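Local coordinates for SPbeta prophage-derived aminoglycoside N(3')-acetyltransferase-like protein YokD (Bacillus subtilis, PDB 2NYG), which binds coenzyme A and probably acts as an acetyltransferase of the antibiotic N-acetyltransferase family that may contribute to antibiotic resistance, at residues 169-174 with 248-253. Numbering follows the deposited sequence.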
ATOM      1  N   SER A 169      -7.017  -1.284  26.692  1.00 41.35           N
ATOM      2  CA  SER A 169      -6.901  -0.904  25.281  1.00 39.15           C
ATOM      3  C   SER A 169      -8.022   0.026  24.887  1.00 37.95           C
ATOM      4  O   SER A 169      -9.097  -0.006  25.474  1.00 40.80           O
ATOM      5  CB  SER A 169      -6.997  -2.124  24.377  1.00 38.60           C
ATOM      6  OG  SER A 169      -5.847  -2.931  24.485  1.00 41.41           O
ATOM      7  N   TYR A 170      -7.794   0.854  23.885  1.00 34.96           N
ATOM      8  CA  TYR A 170      -8.860   1.729  23.440  1.00 34.22           C
ATOM      9  C   TYR A 170      -9.078   1.537  21.962  1.00 32.82           C
ATOM     10  O   TYR A 170      -8.192   1.064  21.252  1.00 33.32           O
ATOM     11  CB  TYR A 170      -8.528   3.199  23.719  1.00 36.81           C
ATOM     12  CG  TYR A 170      -8.442   3.538  25.188  1.00 39.97           C
ATOM     13  CD1 TYR A 170      -7.337   3.161  25.943  1.00 42.72           C
ATOM     14  CD2 TYR A 170      -9.486   4.195  25.832  1.00 40.99           C
ATOM     15  CE1 TYR A 170      -7.271   3.427  27.307  1.00 44.49           C
ATOM     16  CE2 TYR A 170      -9.434   4.471  27.200  1.00 43.02           C
ATOM     17  CZ  TYR A 170      -8.320   4.089  27.933  1.00 44.11           C
ATOM     18  OH  TYR A 170      -8.224   4.416  29.267  1.00 43.08           O
ATOM     19  N   VAL A 171     -10.273   1.881  21.507  1.00 29.86           N
ATOM     20  CA  VAL A 171     -10.594   1.803  20.095  1.00 27.70           C
ATOM     21  C   VAL A 171     -10.633   3.253  19.623  1.00 28.01           C
ATOM     22  O   VAL A 171     -11.069   4.136  20.352  1.00 27.68           O
ATOM     23  CB  VAL A 171     -11.974   1.145  19.847  1.00 25.39           C
ATOM     24  CG1 VAL A 171     -12.282   1.131  18.355  1.00 24.75           C
ATOM     25  CG2 VAL A 171     -11.985  -0.258  20.376  1.00 19.34           C
ATOM     26  N   LEU A 172     -10.136   3.512  18.426  1.00 29.29           N
ATOM     27  CA  LEU A 172     -10.159   4.864  17.899  1.00 29.76           C
ATOM     28  C   LEU A 172     -10.806   4.825  16.531  1.00 31.26           C
ATOM     29  O   LEU A 172     -10.276   4.226  15.603  1.00 32.63           O
ATOM     30  CB  LEU A 172      -8.747   5.441  17.770  1.00 28.14           C
ATOM     31  CG  LEU A 172      -8.667   6.735  16.947  1.00 28.92           C
ATOM     32  CD1 LEU A 172      -9.525   7.796  17.592  1.00 27.35           C
ATOM     33  CD2 LEU A 172      -7.239   7.213  16.832  1.00 25.45           C
ATOM     34  N   LEU A 173     -11.972   5.435  16.412  1.00 30.45           N
ATOM     35  CA  LEU A 173     -12.639   5.481  15.136  1.00 30.97           C
ATOM     36  C   LEU A 173     -12.278   6.857  14.612  1.00 32.13           C
ATOM     37  O   LEU A 173     -12.776   7.875  15.086  1.00 33.94           O
ATOM     38  CB  LEU A 173     -14.155   5.323  15.304  1.00 30.75           C
ATOM     39  CG  LEU A 173     -14.611   4.009  15.944  1.00 31.35           C
ATOM     40  CD1 LEU A 173     -16.114   4.001  16.093  1.00 32.06           C
ATOM     41  CD2 LEU A 173     -14.166   2.850  15.103  1.00 30.02           C
ATOM     42  N   LEU A 174     -11.364   6.871  13.652  1.00 32.89           N
ATOM     43  CA  LEU A 174     -10.886   8.107  13.042  1.00 32.46           C
ATOM     44  C   LEU A 174     -11.596   8.264  11.707  1.00 31.48           C
ATOM     45  O   LEU A 174     -11.149   7.784  10.670  1.00 30.82           O
ATOM     46  CB  LEU A 174      -9.367   8.020  12.882  1.00 30.66           C
ATOM     47  CG  LEU A 174      -8.505   9.064  12.193  1.00 30.85           C
ATOM     48  CD1 LEU A 174      -8.962  10.461  12.477  1.00 29.07           C
ATOM     49  CD2 LEU A 174      -7.092   8.845  12.686  1.00 32.37           C
ATOM     50  N   ARG A 248     -14.208   9.101  17.735  1.00 36.41           N
ATOM     51  CA  ARG A 248     -14.536   8.731  19.081  1.00 37.17           C
ATOM     52  C   ARG A 248     -13.531   7.725  19.562  1.00 36.61           C
ATOM     53  O   ARG A 248     -13.066   6.881  18.808  1.00 35.91           O
ATOM     54  CB  ARG A 248     -15.969   8.225  19.224  1.00 38.58           C
ATOM     55  CG  ARG A 248     -16.441   7.202  18.273  1.00 39.21           C
ATOM     56  CD  ARG A 248     -17.936   7.076  18.495  1.00 43.96           C
ATOM     57  NE  ARG A 248     -18.653   6.724  17.274  1.00 47.64           N
ATOM     58  CZ  ARG A 248     -19.730   7.362  16.827  1.00 46.35           C
ATOM     59  NH1 ARG A 248     -20.225   8.393  17.499  1.00 46.22           N
ATOM     60  NH2 ARG A 248     -20.303   6.971  15.700  1.00 45.04           N
ATOM     61  N   LEU A 249     -13.153   7.876  20.823  1.00 36.48           N
ATOM     62  CA  LEU A 249     -12.183   7.005  21.455  1.00 36.09           C
ATOM     63  C   LEU A 249     -12.875   6.398  22.660  1.00 35.94           C
ATOM     64  O   LEU A 249     -13.461   7.128  23.459  1.00 36.48           O
ATOM     65  CB  LEU A 249     -10.963   7.820  21.908  1.00 33.44           C
ATOM     66  CG  LEU A 249      -9.956   7.037  22.754  1.00 34.15           C
ATOM     67  CD1 LEU A 249      -9.181   6.073  21.873  1.00 33.28           C
ATOM     68  CD2 LEU A 249      -9.014   7.978  23.452  1.00 34.44           C
ATOM     69  N   PHE A 250     -12.818   5.075  22.785  1.00 35.50           N
ATOM     70  CA  PHE A 250     -13.435   4.389  23.917  1.00 34.33           C
ATOM     71  C   PHE A 250     -12.703   3.121  24.326  1.00 32.97           C
ATOM     72  O   PHE A 250     -11.809   2.647  23.630  1.00 33.70           O
ATOM     73  CB  PHE A 250     -14.899   4.067  23.608  1.00 35.00           C
ATOM     74  CG  PHE A 250     -15.090   3.229  22.380  1.00 35.68           C
ATOM     75  CD1 PHE A 250     -14.924   1.847  22.426  1.00 33.59           C
ATOM     76  CD2 PHE A 250     -15.463   3.823  21.174  1.00 35.76           C
ATOM     77  CE1 PHE A 250     -15.132   1.068  21.291  1.00 33.21           C
ATOM     78  CE2 PHE A 250     -15.674   3.052  20.036  1.00 33.08           C
ATOM     79  CZ  PHE A 250     -15.509   1.673  20.094  1.00 32.15           C
ATOM     80  N   SER A 251     -13.096   2.585  25.474  1.00 33.77           N
ATOM     81  CA  SER A 251     -12.506   1.372  26.029  1.00 32.83           C
ATOM     82  C   SER A 251     -12.876   0.141  25.192  1.00 33.09           C
ATOM     83  O   SER A 251     -14.036  -0.052  24.852  1.00 32.88           O
ATOM     84  CB  SER A 251     -12.998   1.195  27.457  1.00 32.81           C
ATOM     85  OG  SER A 251     -12.503  -0.009  28.001  1.00 37.55           O
ATOM     86  N   LEU A 252     -11.890  -0.682  24.854  1.00 33.39           N
ATOM     87  CA  LEU A 252     -12.166  -1.849  24.044  1.00 33.82           C
ATOM     88  C   LEU A 252     -12.818  -2.912  24.908  1.00 36.41           C
ATOM     89  O   LEU A 252     -13.842  -3.491  24.535  1.00 36.43           O
ATOM     90  CB  LEU A 252     -10.882  -2.372  23.401  1.00 34.00           C
ATOM     91  CG  LEU A 252     -10.954  -3.589  22.470  1.00 33.36           C
ATOM     92  CD1 LEU A 252      -9.795  -3.596  21.518  1.00 31.45           C
ATOM     93  CD2 LEU A 252     -10.960  -4.864  23.289  1.00 33.70           C
ATOM     94  N   THR A 253     -12.229  -3.149  26.083  1.00 38.64           N
ATOM     95  CA  THR A 253     -12.756  -4.118  27.037  1.00 39.44           C
ATOM     96  C   THR A 253     -14.210  -3.787  27.391  1.00 40.14           C
ATOM     97  O   THR A 253     -15.055  -4.668  27.523  1.00 41.17           O
ATOM     98  CB  THR A 253     -11.923  -4.101  28.308  1.00 38.43           C
ATOM     99  OG1 THR A 253     -10.565  -4.409  27.978  1.00 39.54           O
ATOM    100  CG2 THR A 253     -12.439  -5.112  29.289  1.00 37.18           C
TER
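V171 packs against F250 in the tight, buried part of this contact between antiparallel strands. Its CB sits over one face of the F250 ring, 3.8 Å from the ring centroid, a CH-pi contact offset toward the rim. F250 places CG between its backbone N and carbonyl carbon (chi1 58°). This carries the ring alongside V171, with both side chains pointing the same way. L173 CD1 meets the edge of the same ring, 4.1 Å from F250 CE2. V171 CG2 also touches L252 CB at 3.9 Å, and C183 of helix 183-187 adjoins both residues. Elsewhere Y170 CB rests on buried L249 CD1 (3.5 Å).

V171 with F250 and L173 with R248 are antiparallel hydrogen-bonded pairs, each with two backbone hydrogen bonds. V171 N to F250 O is 2.7 Å. At S251 the strand gives way to helix 252-268, and S251 OG caps E254 N. The first helical residue still bonds back: L252 N donates to S169 O at 2.9 Å, from above the carbonyl plane.

Two separate margins are partly exposed: Y170 at the S251 end and R248 at the L173 end. R248 lays its CG against L173 CD1 (3.9 Å).

Strand 170-174 also pairs with strand 32-37, so the contact continues the mixed central sheet. The side chain of L173 is about 7 Å from bound coenzyme A. Apolar groups thus fill the V171-F250 face, while salt bridges to E232 and D177 probably steady the R248 guanidinium.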